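Local coordinates for putative phosphosugar isomerase (Silicibacter pomeroyi DSS-3, PDB 3FJ1), which is of unknown function but, as a protein with two SIS domains, probably binds phosphosugars or related carbohydrate derivatives, perhaps as an isomerase, at residues C58-Y63 / D308-I313; L208-R213 / A218-A223; L258-G263 / V314-M319; A265-L270 / H299-H304. All blocks are in the same frame, centred on the assembly; numbering follows the deposited sequence. Where two conformers were deposited one is given.

Overall arrangement
Interactions 2, 3 and 4 lie within the second SIS domain, whereas interaction 1 reaches from helix 53-69 of the first to helix 308-326 of the second. Along the chain, 208-213 / 218-223 closes before 258-263 opens, and 265-270 / 299-304 is nested inside interaction 3. Interactions 2 and 3 have centres about 9 Å apart and use neighbouring strands, 208-212 and 257-259, of one parallel sheet. Helix 308-326 serves both interaction 1 and interaction 3, whose centres are about 11 Å apart. Interaction 4, near the surface, is joined to interaction 3 through A261 and R301. The last helix thus ties its own sheet to the other SIS half.

Interaction 1. Residues C58-Y63 / D308-I313; sequences CTYLSY and DPLSLI
The Y60 ring meets P309 and L310 obliquely, its far end in the junction between them. There CZ of Y60 lies 3.8 Å from CB of P309, while CE2 of Y60 is 3.9 Å from CG of L310. The hydroxyl continues into the same junction, with OH of Y60 3.4 Å from CD of P309 and 3.5 Å from CG of L310. That polar atom is not left among carbons alone, because Y60 OH hydrogen-bonds the carbonyl O of L306, a little before P309 in the chain. The ring reaches across because CG of Y60 stands anti to the backbone N (chi1 -165°), extending a CB that already points at the other helix. With 8.8 Å between the CA atoms of Y60 and P309, the nearest pair, one aromatic side chain spans the separation and the backbones do not meet. All three residues are buried. A218 of helix 217-231 packs on Y60, and helix 153-171 touches Y60 through L164 and L310 through A160. The geometry is that of a buried helix-helix contact between the two SIS halves of a double-SIS protein: Y60 on helix 53-69 of the first meets P309 and L310 of helix 308-326 of the second.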
loop_
_atom_site.group_PDB
_atom_site.type_symbol
_atom_site.label_atom_id
_atom_site.label_comp_id
_atom_site.label_asym_id
_atom_site.label_seq_id
_atom_site.Cartn_x
_atom_site.Cartn_y
_atom_site.Cartn_z
ATOM N N CYS A 58 -7.922 2.836 -7.212
ATOM C CA CYS A 58 -8.608 2.831 -5.913
ATOM C C CYS A 58 -7.973 3.814 -4.901
ATOM O O CYS A 58 -8.675 4.519 -4.179
ATOM C CB CYS A 58 -8.685 1.432 -5.375
ATOM S SG CYS A 58 -9.953 0.421 -6.216
ATOM N N THR A 59 -6.652 3.896 -4.889
ATOM C CA THR A 59 -5.999 4.880 -4.033
ATOM C C THR A 59 -6.437 6.294 -4.404
ATOM O O THR A 59 -6.788 7.093 -3.530
ATOM C CB THR A 59 -4.479 4.756 -4.125
ATOM O OG1 THR A 59 -4.097 3.436 -3.704
ATOM C CG2 THR A 59 -3.763 5.851 -3.274
ATOM N N TYR A 60 -6.423 6.597 -5.700
ATOM C CA TYR A 60 -6.905 7.870 -6.237
ATOM C C TYR A 60 -8.352 8.152 -5.768
ATOM O O TYR A 60 -8.634 9.192 -5.172
ATOM C CB TYR A 60 -6.784 7.811 -7.761
ATOM C CG TYR A 60 -6.879 9.102 -8.537
ATOM C CD1 TYR A 60 -7.619 10.182 -8.100
ATOM C CD2 TYR A 60 -6.312 9.186 -9.809
ATOM C CE1 TYR A 60 -7.745 11.338 -8.877
ATOM C CE2 TYR A 60 -6.451 10.320 -10.577
ATOM C CZ TYR A 60 -7.152 11.386 -10.113
ATOM O OH TYR A 60 -7.259 12.488 -10.898
ATOM N N LEU A 61 -9.237 7.179 -5.959
ATOM C CA LEU A 61 -10.619 7.327 -5.575
ATOM C C LEU A 61 -10.847 7.381 -4.054
ATOM O O LEU A 61 -11.827 7.994 -3.638
ATOM C CB LEU A 61 -11.465 6.247 -6.220
ATOM C CG LEU A 61 -11.490 6.250 -7.769
ATOM C CD1 LEU A 61 -12.353 5.050 -8.261
ATOM C CD2 LEU A 61 -11.967 7.590 -8.340
ATOM N N SER A 62 -9.938 6.804 -3.263
ATOM C CA SER A 62 -10.030 6.874 -1.811
ATOM C C SER A 62 -9.789 8.312 -1.362
ATOM O O SER A 62 -10.557 8.855 -0.570
ATOM C CB SER A 62 -9.054 5.910 -1.142
ATOM O OG SER A 62 -9.336 4.596 -1.554
ATOM N N TYR A 63 -8.744 8.953 -1.883
ATOM C CA TYR A 63 -8.535 10.382 -1.591
ATOM C C TYR A 63 -9.739 11.213 -2.023
ATOM O O TYR A 63 -10.218 12.069 -1.262
ATOM C CB TYR A 63 -7.283 10.927 -2.277
ATOM C CG TYR A 63 -6.050 10.640 -1.487
ATOM C CD1 TYR A 63 -5.740 11.401 -0.363
ATOM C CD2 TYR A 63 -5.216 9.575 -1.826
ATOM C CE1 TYR A 63 -4.614 11.124 0.410
ATOM C CE2 TYR A 63 -4.053 9.302 -1.079
ATOM C CZ TYR A 63 -3.777 10.067 0.047
ATOM O OH TYR A 63 -2.653 9.754 0.796
ATOM N N ASP A 308 -6.766 16.913 -11.717
ATOM C CA ASP A 308 -5.404 17.287 -12.102
ATOM C C ASP A 308 -4.454 16.110 -12.298
ATOM O O ASP A 308 -3.701 16.098 -13.256
ATOM C CB ASP A 308 -4.782 18.311 -11.138
ATOM C CG ASP A 308 -5.135 19.779 -11.480
ATOM O OD1 ASP A 308 -5.885 20.070 -12.446
ATOM O OD2 ASP A 308 -4.654 20.642 -10.729
ATOM N N PRO A 309 -4.462 15.123 -11.382
ATOM C CA PRO A 309 -3.547 13.993 -11.559
ATOM C C PRO A 309 -3.698 13.214 -12.871
ATOM O O PRO A 309 -2.713 12.682 -13.350
ATOM C CB PRO A 309 -3.816 13.123 -10.324
ATOM C CG PRO A 309 -4.293 14.093 -9.300
ATOM C CD PRO A 309 -5.168 15.040 -10.089
ATOM N N LEU A 310 -4.896 13.168 -13.443
ATOM C CA LEU A 310 -5.099 12.470 -14.704
ATOM C C LEU A 310 -4.332 13.150 -15.843
ATOM O O LEU A 310 -3.760 12.482 -16.726
ATOM C CB LEU A 310 -6.586 12.355 -15.019
ATOM C CG LEU A 310 -7.392 11.344 -14.179
ATOM C CD1 LEU A 310 -8.846 11.569 -14.481
ATOM C CD2 LEU A 310 -6.958 9.881 -14.426
ATOM N N SER A 311 -4.286 14.480 -15.827
ATOM C CA SER A 311 -3.524 15.185 -16.835
ATOM C C SER A 311 -2.009 14.829 -16.683
ATOM O O SER A 311 -1.295 14.551 -17.653
ATOM C CB SER A 311 -3.786 16.694 -16.687
ATOM O OG SER A 311 -2.890 17.431 -17.503
ATOM N N LEU A 312 -1.527 14.808 -15.449
ATOM C CA LEU A 312 -0.113 14.519 -15.180
ATOM C C LEU A 312 0.304 13.118 -15.636
ATOM O O LEU A 312 1.358 12.939 -16.206
ATOM C CB LEU A 312 0.166 14.657 -13.677
ATOM C CG LEU A 312 -0.217 15.968 -13.000
ATOM C CD1 LEU A 312 0.152 15.941 -11.521
ATOM C CD2 LEU A 312 0.485 17.142 -13.727
ATOM N N ILE A 313 -0.535 12.115 -15.357
ATOM C CA ILE A 313 -0.224 10.750 -15.751
ATOM C C ILE A 313 -0.233 10.600 -17.273
ATOM O O ILE A 313 0.549 9.823 -17.796
ATOM C CB ILE A 313 -1.103 9.692 -15.049
ATOM C CG1 ILE A 313 -0.412 8.303 -15.081
ATOM C CG2 ILE A 313 -2.581 9.697 -15.584
ATOM C CD1 ILE A 313 0.887 8.157 -14.218
#

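Interaction 2. Residues L208-R213 / A218-A223; sequences LFTLGR and AVSNEA
The first strand-helix step of a beta-alpha-beta unit is closed here by T210 on strand 208-212 and S220 on helix 217-231. T210 OG1 donates to the carbonyl O of S220 over 2.9 Å. The hydroxyl comes from above the carbonyl plane, 45° out of it. It faces the helix because OG1 sits between the backbone N and the carbonyl carbon (chi1 59°), which leaves CG2 to pack 4.1 Å from CB of A223. An alanine in place of T210 is likely to leave S220 O without this donor and to open a gap beside A223. Strand and helix run nearly antiparallel, at 165° with axes 6.8 Å apart, as expected when a chain turns back over its sheet before the next parallel strand, 235-239. That strand supplies S237, whose OG hydrogen-bonds S220 OG and ties the helix to a second strand. S220 OG rests against the strand backbone, 3.1 Å from C of L211. Beyond it G212, with no side chain to hold the helix off, brings its CA to 5.3 Å from CA of S220.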
loop_
_atom_site.group_PDB
_atom_site.type_symbol
_atom_site.label_atom_id
_atom_site.label_comp_id
_atom_site.label_asym_id
_atom_site.label_seq_id
_atom_site.Cartn_x
_atom_site.Cartn_y
_atom_site.Cartn_z
ATOM N N LEU A 208 14.223 5.432 -11.924
ATOM C CA LEU A 208 13.418 6.609 -11.670
ATOM C C LEU A 208 12.752 6.590 -10.318
ATOM O O LEU A 208 12.210 5.575 -9.920
ATOM C CB LEU A 208 12.345 6.699 -12.746
ATOM C CG LEU A 208 11.318 7.832 -12.629
ATOM C CD1 LEU A 208 12.010 9.180 -12.888
ATOM C CD2 LEU A 208 10.130 7.595 -13.555
ATOM N N PHE A 209 12.781 7.735 -9.620
ATOM C CA PHE A 209 12.006 7.918 -8.416
ATOM C C PHE A 209 10.839 8.864 -8.704
ATOM O O PHE A 209 11.011 9.905 -9.323
ATOM C CB PHE A 209 12.853 8.459 -7.261
ATOM C CG PHE A 209 13.970 7.543 -6.861
ATOM C CD1 PHE A 209 13.688 6.331 -6.271
ATOM C CD2 PHE A 209 15.292 7.912 -7.049
ATOM C CE1 PHE A 209 14.712 5.475 -5.873
ATOM C CE2 PHE A 209 16.326 7.070 -6.674
ATOM C CZ PHE A 209 16.027 5.840 -6.082
ATOM N N THR A 210 9.636 8.431 -8.368
ATOM C CA THR A 210 8.444 9.286 -8.485
ATOM C C THR A 210 7.965 9.681 -7.084
ATOM O O THR A 210 8.107 8.914 -6.124
ATOM C CB THR A 210 7.329 8.587 -9.276
ATOM O OG1 THR A 210 6.966 7.364 -8.617
ATOM C CG2 THR A 210 7.832 8.300 -10.715
ATOM N N LEU A 211 7.440 10.897 -6.979
ATOM C CA LEU A 211 6.899 11.411 -5.742
ATOM C C LEU A 211 5.481 11.916 -5.943
ATOM O O LEU A 211 5.092 12.375 -7.020
ATOM C CB LEU A 211 7.743 12.574 -5.194
ATOM C CG LEU A 211 9.247 12.391 -5.011
ATOM C CD1 LEU A 211 9.863 13.718 -4.420
ATOM C CD2 LEU A 211 9.560 11.215 -4.137
ATOM N N GLY A 212 4.718 11.842 -4.867
ATOM C CA GLY A 212 3.379 12.388 -4.816
ATOM C C GLY A 212 3.114 12.827 -3.379
ATOM O O GLY A 212 3.870 12.507 -2.483
ATOM N N ARG A 213 2.060 13.589 -3.182
ATOM C CA ARG A 213 1.655 14.018 -1.852
ATOM C C ARG A 213 0.136 14.152 -1.879
ATOM O O ARG A 213 -0.402 14.886 -2.689
ATOM C CB ARG A 213 2.350 15.329 -1.471
ATOM C CG ARG A 213 2.008 15.904 -0.084
ATOM C CD ARG A 213 2.368 14.920 1.042
ATOM N NE ARG A 213 2.355 15.539 2.379
ATOM C CZ ARG A 213 2.209 14.847 3.504
ATOM N NH1 ARG A 213 2.009 13.539 3.463
ATOM N NH2 ARG A 213 2.208 15.453 4.680
ATOM N N ALA A 218 -1.295 8.621 -5.820
ATOM C CA ALA A 218 -1.888 7.500 -6.576
ATOM C C ALA A 218 -1.297 7.424 -7.984
ATOM O O ALA A 218 -0.957 6.340 -8.470
ATOM C CB ALA A 218 -3.445 7.623 -6.614
ATOM N N VAL A 219 -1.158 8.570 -8.651
ATOM C CA VAL A 219 -0.554 8.592 -10.006
ATOM C C VAL A 219 0.979 8.445 -9.895
ATOM O O VAL A 219 1.592 7.918 -10.801
ATOM C CB VAL A 219 -0.966 9.853 -10.892
ATOM C CG1 VAL A 219 -2.496 9.872 -11.170
ATOM C CG2 VAL A 219 -0.453 11.143 -10.294
ATOM N N SER A 220 1.614 8.891 -8.801
ATOM C CA SER A 220 3.032 8.635 -8.590
ATOM C C SER A 220 3.263 7.096 -8.523
ATOM O O SER A 220 4.211 6.558 -9.107
ATOM C CB SER A 220 3.513 9.320 -7.303
ATOM O OG SER A 220 4.907 9.114 -7.115
ATOM N N ASN A 221 2.376 6.393 -7.846
ATOM C CA ASN A 221 2.480 4.926 -7.704
ATOM C C ASN A 221 2.271 4.261 -9.076
ATOM O O ASN A 221 2.973 3.340 -9.472
ATOM C CB ASN A 221 1.405 4.392 -6.729
ATOM C CG ASN A 221 1.672 4.762 -5.284
ATOM O OD1 ASN A 221 2.740 5.292 -4.956
ATOM N ND2 ASN A 221 0.715 4.489 -4.416
ATOM N N GLU A 222 1.264 4.735 -9.791
ATOM C CA GLU A 222 0.937 4.219 -11.147
ATOM C C GLU A 222 2.107 4.440 -12.099
ATOM O O GLU A 222 2.450 3.562 -12.886
ATOM C CB GLU A 222 -0.335 4.927 -11.667
ATOM C CG GLU A 222 -0.700 4.785 -13.180
ATOM C CD GLU A 222 -1.034 3.374 -13.661
ATOM O OE1 GLU A 222 -1.097 2.454 -12.833
ATOM O OE2 GLU A 222 -1.225 3.188 -14.909
ATOM N N ALA A 223 2.713 5.619 -12.010
ATOM C CA ALA A 223 3.841 5.993 -12.869
ATOM C C ALA A 223 5.029 5.026 -12.675
ATOM O O ALA A 223 5.585 4.508 -13.657
ATOM C CB ALA A 223 4.249 7.433 -12.596
#

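Interaction 3. Residues L258-G263 / V314-M319; sequences LGFAAG and VSFYSM
L258 CD1 lies 3.6 Å from CD1 of F316, meeting that ring at its edge and near its plane. F260 comes to the same ring differently. Its own edge is turned toward the face of F316 in an offset edge-to-face pair, with centroids of the F260 and F316 rings 5.8 Å apart and planes at 63°. The leading atom is CZ of F260, 3.8 Å from CD1 of F316. M319, a selenomethionine, adds a looser touch, its CE being 4.4 Å from CD1 of L258. Within 258-263, L258 also packs on F260: its CD2 lies 4.0 Å above the ring plane, over its centre, so the two branches of one leucine address two different rings. F316 reaches in from the helix because CG is anti to the backbone N (chi1 176°), which carries its ring toward L258 and F260. Without the ring of F316, as with an alanine here, the edge of F260 would probably lose its aromatic face and a gap would open beside L258 CD1. Further out, A223 of helix 217-231 packs on both phenylalanines, and V219 and S220 of that helix also touch F260. M198 of helix 196-204 touches L258 and M319. Backbone bonds to F209 and L211 hold L258 in the parallel sheet, next to strand 208-212. The cluster therefore sits where helices 196-204, 217-231 and 308-326 converge on L258 and F260, in and next to strand 257-259.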
loop_
_atom_site.group_PDB
_atom_site.type_symbol
_atom_site.label_atom_id
_atom_site.label_comp_id
_atom_site.label_asym_id
_atom_site.label_seq_id
_atom_site.Cartn_x
_atom_site.Cartn_y
_atom_site.Cartn_z
ATOM N N LEU A 258 10.947 12.607 -10.070
ATOM C CA LEU A 258 9.826 13.272 -10.701
ATOM C C LEU A 258 8.724 13.511 -9.675
ATOM O O LEU A 258 8.111 12.551 -9.182
ATOM C CB LEU A 258 9.300 12.384 -11.818
ATOM C CG LEU A 258 8.417 12.988 -12.906
ATOM C CD1 LEU A 258 7.978 11.875 -13.873
ATOM C CD2 LEU A 258 7.244 13.836 -12.436
ATOM N N GLY A 259 8.463 14.775 -9.355
ATOM C CA GLY A 259 7.420 15.137 -8.411
ATOM C C GLY A 259 6.088 15.435 -9.084
ATOM O O GLY A 259 5.973 16.402 -9.841
ATOM N N PHE A 260 5.100 14.584 -8.803
ATOM C CA PHE A 260 3.726 14.745 -9.265
ATOM C C PHE A 260 3.004 15.727 -8.353
ATOM O O PHE A 260 2.647 15.389 -7.221
ATOM C CB PHE A 260 2.999 13.399 -9.332
ATOM C CG PHE A 260 3.452 12.543 -10.496
ATOM C CD1 PHE A 260 2.912 12.738 -11.734
ATOM C CD2 PHE A 260 4.421 11.560 -10.344
ATOM C CE1 PHE A 260 3.311 11.952 -12.809
ATOM C CE2 PHE A 260 4.815 10.768 -11.393
ATOM C CZ PHE A 260 4.276 10.949 -12.614
ATOM N N ALA A 261 2.837 16.951 -8.859
ATOM C CA ALA A 261 2.107 18.019 -8.146
ATOM C C ALA A 261 0.817 18.419 -8.873
ATOM O O ALA A 261 0.858 18.833 -10.032
ATOM C CB ALA A 261 3.010 19.259 -7.973
ATOM N N ALA A 262 -0.326 18.251 -8.206
ATOM C CA ALA A 262 -1.605 18.714 -8.691
ATOM C C ALA A 262 -1.809 20.124 -8.144
ATOM O O ALA A 262 -1.128 20.530 -7.199
ATOM C CB ALA A 262 -2.744 17.777 -8.190
ATOM N N GLY A 263 -2.735 20.873 -8.744
ATOM C CA GLY A 263 -3.102 22.214 -8.256
ATOM C C GLY A 263 -4.081 22.087 -7.104
ATOM O O GLY A 263 -5.264 22.432 -7.223
ATOM N N VAL A 314 -1.111 11.310 -17.975
ATOM C CA VAL A 314 -1.114 11.259 -19.452
ATOM C C VAL A 314 0.233 11.810 -19.989
ATOM O O VAL A 314 0.858 11.208 -20.900
ATOM C CB VAL A 314 -2.348 11.944 -20.073
ATOM C CG1 VAL A 314 -2.167 12.104 -21.593
ATOM C CG2 VAL A 314 -3.664 11.118 -19.754
ATOM N N SER A 315 0.685 12.926 -19.431
ATOM C CA SER A 315 1.986 13.480 -19.826
ATOM C C SER A 315 3.121 12.481 -19.514
ATOM O O SER A 315 4.055 12.301 -20.302
ATOM C CB SER A 315 2.227 14.827 -19.175
ATOM O OG SER A 315 1.334 15.818 -19.714
ATOM N N PHE A 316 3.028 11.840 -18.358
ATOM C CA PHE A 316 4.026 10.839 -17.986
ATOM C C PHE A 316 4.046 9.683 -18.987
ATOM O O PHE A 316 5.124 9.229 -19.395
ATOM C CB PHE A 316 3.761 10.302 -16.569
ATOM C CG PHE A 316 4.698 9.185 -16.168
ATOM C CD1 PHE A 316 5.943 9.461 -15.688
ATOM C CD2 PHE A 316 4.324 7.862 -16.282
ATOM C CE1 PHE A 316 6.802 8.429 -15.325
ATOM C CE2 PHE A 316 5.184 6.842 -15.939
ATOM C CZ PHE A 316 6.403 7.118 -15.459
ATOM N N TYR A 317 2.862 9.172 -19.325
ATOM C CA TYR A 317 2.744 8.055 -20.268
ATOM C C TYR A 317 3.425 8.397 -21.592
ATOM O O TYR A 317 4.143 7.593 -22.193
ATOM C CB TYR A 317 1.276 7.722 -20.548
ATOM C CG TYR A 317 0.464 7.083 -19.415
ATOM C CD1 TYR A 317 1.035 6.198 -18.498
ATOM C CD2 TYR A 317 -0.909 7.293 -19.347
ATOM C CE1 TYR A 317 0.255 5.589 -17.504
ATOM C CE2 TYR A 317 -1.690 6.689 -18.354
ATOM C CZ TYR A 317 -1.102 5.836 -17.452
ATOM O OH TYR A 317 -1.910 5.254 -16.473
ATOM N N SER A 318 3.146 9.614 -22.038
ATOM C CA SER A 318 3.710 10.175 -23.252
ATOM C C SER A 318 5.247 10.256 -23.155
ATOM O O SER A 318 5.935 9.857 -24.079
ATOM C CB SER A 318 3.080 11.548 -23.516
ATOM O OG SER A 318 3.659 12.149 -24.665
HETATM N N MSE A 319 5.779 10.733 -22.031
HETATM C CA MSE A 319 7.239 10.753 -21.811
HETATM C C MSE A 319 7.849 9.339 -21.914
HETATM O O MSE A 319 8.833 9.108 -22.662
HETATM C CB MSE A 319 7.586 11.403 -20.476
HETATM C CG MSE A 319 9.071 11.572 -20.171
HETATM SE SE MSE A 319 9.916 9.928 -19.529
HETATM C CE MSE A 319 9.158 9.951 -17.707
#

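Interaction 4. Residues A265-L270 / H299-H304; sequences AAEAPL and HVRSGH
E267 OE2 is gripped by three groups: NH2 of R301, a water, and OG1 of T288 from a nearby loop. The charged partner gives a salt bridge, R301 NH2 donating to E267 OE2 over 3.0 Å at an N-H...O angle of 151°. The carboxylate oxygen lies in the guanidinium plane, at its edge, whereas the nitrogen stands well above the carboxylate plane; the two flat groups are turned 77° against each other. One water supports the pair. It donates to E267 OE2 at 2.8 Å and accepts from R301 NE at 2.7 Å, so NE and NH2 on one edge of the guanidinium both reach the same oxygen, one directly and one through the water. E267 runs extended beyond CG, while R301 is bent at its second torsion (chi2 -73°), and the side chains arrive from opposite directions. One face of the guanidinium carries H299, whose CD2 lies 3.4 Å above its centre. R301 NH1 hydrogen-bonds the carbonyl O of A261, in the segment 258-263, and D308 OD2 forms a long, weak ion pair with NE. The contact joins E267 of helix 267-279 to the loop between strand 295-296 and helix 308-326, near the surface. With H299 over one face and its N-H groups shared among E267, A261 and the water, R301 is probably limited in its rotation, and its charge is probably balanced by E267, with a weak contribution from D308; the carboxylate of E267 should in turn be kept ionised.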
loop_
_atom_site.group_PDB
_atom_site.type_symbol
_atom_site.label_atom_id
_atom_site.label_comp_id
_atom_site.label_asym_id
_atom_site.label_seq_id
_atom_site.Cartn_x
_atom_site.Cartn_y
_atom_site.Cartn_z
ATOM N N ALA A 265 -4.003 21.506 -2.374
ATOM C CA ALA A 265 -3.319 21.895 -1.126
ATOM C C ALA A 265 -1.933 21.268 -0.944
ATOM O O ALA A 265 -1.125 21.763 -0.162
ATOM C CB ALA A 265 -4.208 21.563 0.091
ATOM N N ALA A 266 -1.662 20.188 -1.684
ATOM C CA ALA A 266 -0.377 19.496 -1.620
ATOM C C ALA A 266 0.656 20.052 -2.600
ATOM O O ALA A 266 1.829 19.655 -2.556
ATOM C CB ALA A 266 -0.578 18.015 -1.879
ATOM N N GLU A 267 0.255 20.990 -3.449
ATOM C CA GLU A 267 1.183 21.530 -4.428
ATOM C C GLU A 267 2.368 22.185 -3.735
ATOM O O GLU A 267 3.507 21.890 -4.055
ATOM C CB GLU A 267 0.494 22.561 -5.351
ATOM C CG GLU A 267 1.292 22.827 -6.621
ATOM C CD GLU A 267 0.685 23.866 -7.533
ATOM O OE1 GLU A 267 -0.300 24.526 -7.155
ATOM O OE2 GLU A 267 1.199 24.026 -8.652
ATOM N N ALA A 268 2.119 23.061 -2.755
ATOM C CA ALA A 268 3.236 23.726 -2.071
ATOM C C ALA A 268 4.179 22.765 -1.311
ATOM O O ALA A 268 5.396 22.844 -1.488
ATOM C CB ALA A 268 2.724 24.874 -1.152
ATOM N N PRO A 269 3.649 21.906 -0.433
ATOM C CA PRO A 269 4.575 20.963 0.215
ATOM C C PRO A 269 5.358 20.036 -0.736
ATOM O O PRO A 269 6.483 19.669 -0.412
ATOM C CB PRO A 269 3.673 20.147 1.155
ATOM C CG PRO A 269 2.305 20.404 0.729
ATOM C CD PRO A 269 2.286 21.777 0.112
ATOM N N LEU A 270 4.754 19.614 -1.846
ATOM C CA LEU A 270 5.443 18.788 -2.823
ATOM C C LEU A 270 6.613 19.582 -3.411
ATOM O O LEU A 270 7.746 19.119 -3.453
ATOM C CB LEU A 270 4.461 18.352 -3.907
ATOM C CG LEU A 270 4.891 17.404 -5.056
ATOM C CD1 LEU A 270 5.989 17.978 -5.994
ATOM C CD2 LEU A 270 5.290 16.064 -4.470
ATOM N N HIS A 299 3.101 21.112 -17.895
ATOM C CA HIS A 299 1.873 20.424 -17.489
ATOM C C HIS A 299 0.591 21.207 -17.765
ATOM O O HIS A 299 0.601 22.438 -17.934
ATOM C CB HIS A 299 1.922 20.073 -15.986
ATOM C CG HIS A 299 2.042 21.274 -15.104
ATOM N ND1 HIS A 299 3.231 21.958 -14.935
ATOM C CD2 HIS A 299 1.109 21.960 -14.412
ATOM C CE1 HIS A 299 3.022 22.998 -14.151
ATOM N NE2 HIS A 299 1.744 23.018 -13.807
ATOM N N VAL A 300 -0.523 20.476 -17.759
ATOM C CA VAL A 300 -1.821 21.072 -18.021
ATOM C C VAL A 300 -2.762 20.909 -16.824
ATOM O O VAL A 300 -3.048 19.784 -16.398
ATOM C CB VAL A 300 -2.468 20.460 -19.283
ATOM C CG1 VAL A 300 -3.733 21.236 -19.631
ATOM C CG2 VAL A 300 -1.475 20.416 -20.479
ATOM N N ARG A 301 -3.209 22.030 -16.260
ATOM C CA ARG A 301 -4.149 22.002 -15.179
ATOM C C ARG A 301 -5.564 21.755 -15.741
ATOM O O ARG A 301 -5.854 22.098 -16.895
ATOM C CB ARG A 301 -4.064 23.291 -14.364
ATOM C CG ARG A 301 -2.764 23.469 -13.608
ATOM C CD ARG A 301 -2.695 22.541 -12.410
ATOM N NE ARG A 301 -1.485 22.657 -11.605
ATOM C CZ ARG A 301 -0.616 21.671 -11.365
ATOM N NH1 ARG A 301 -0.756 20.452 -11.889
ATOM N NH2 ARG A 301 0.413 21.910 -10.564
ATOM N N SER A 302 -6.414 21.150 -14.913
ATOM C CA SER A 302 -7.712 20.619 -15.341
ATOM C C SER A 302 -8.975 21.404 -14.952
ATOM O O SER A 302 -10.037 21.140 -15.510
ATOM C CB SER A 302 -7.851 19.201 -14.796
ATOM O OG SER A 302 -8.133 19.215 -13.422
ATOM N N GLY A 303 -8.859 22.346 -14.020
ATOM C CA GLY A 303 -10.025 23.042 -13.470
ATOM C C GLY A 303 -10.440 22.597 -12.080
ATOM O O GLY A 303 -11.245 23.264 -11.432
ATOM N N HIS A 304 -9.900 21.469 -11.607
ATOM C CA HIS A 304 -10.254 20.943 -10.269
ATOM C C HIS A 304 -9.109 20.095 -9.714
ATOM O O HIS A 304 -8.482 19.321 -10.441
ATOM C CB HIS A 304 -11.537 20.101 -10.339
ATOM C CG HIS A 304 -12.153 19.809 -9.007
ATOM N ND1 HIS A 304 -11.699 18.807 -8.174
ATOM C CD2 HIS A 304 -13.202 20.384 -8.368
ATOM C CE1 HIS A 304 -12.429 18.790 -7.072
ATOM N NE2 HIS A 304 -13.352 19.736 -7.168
HETATM O O HOH W 1 -1.014 24.932 -10.154
#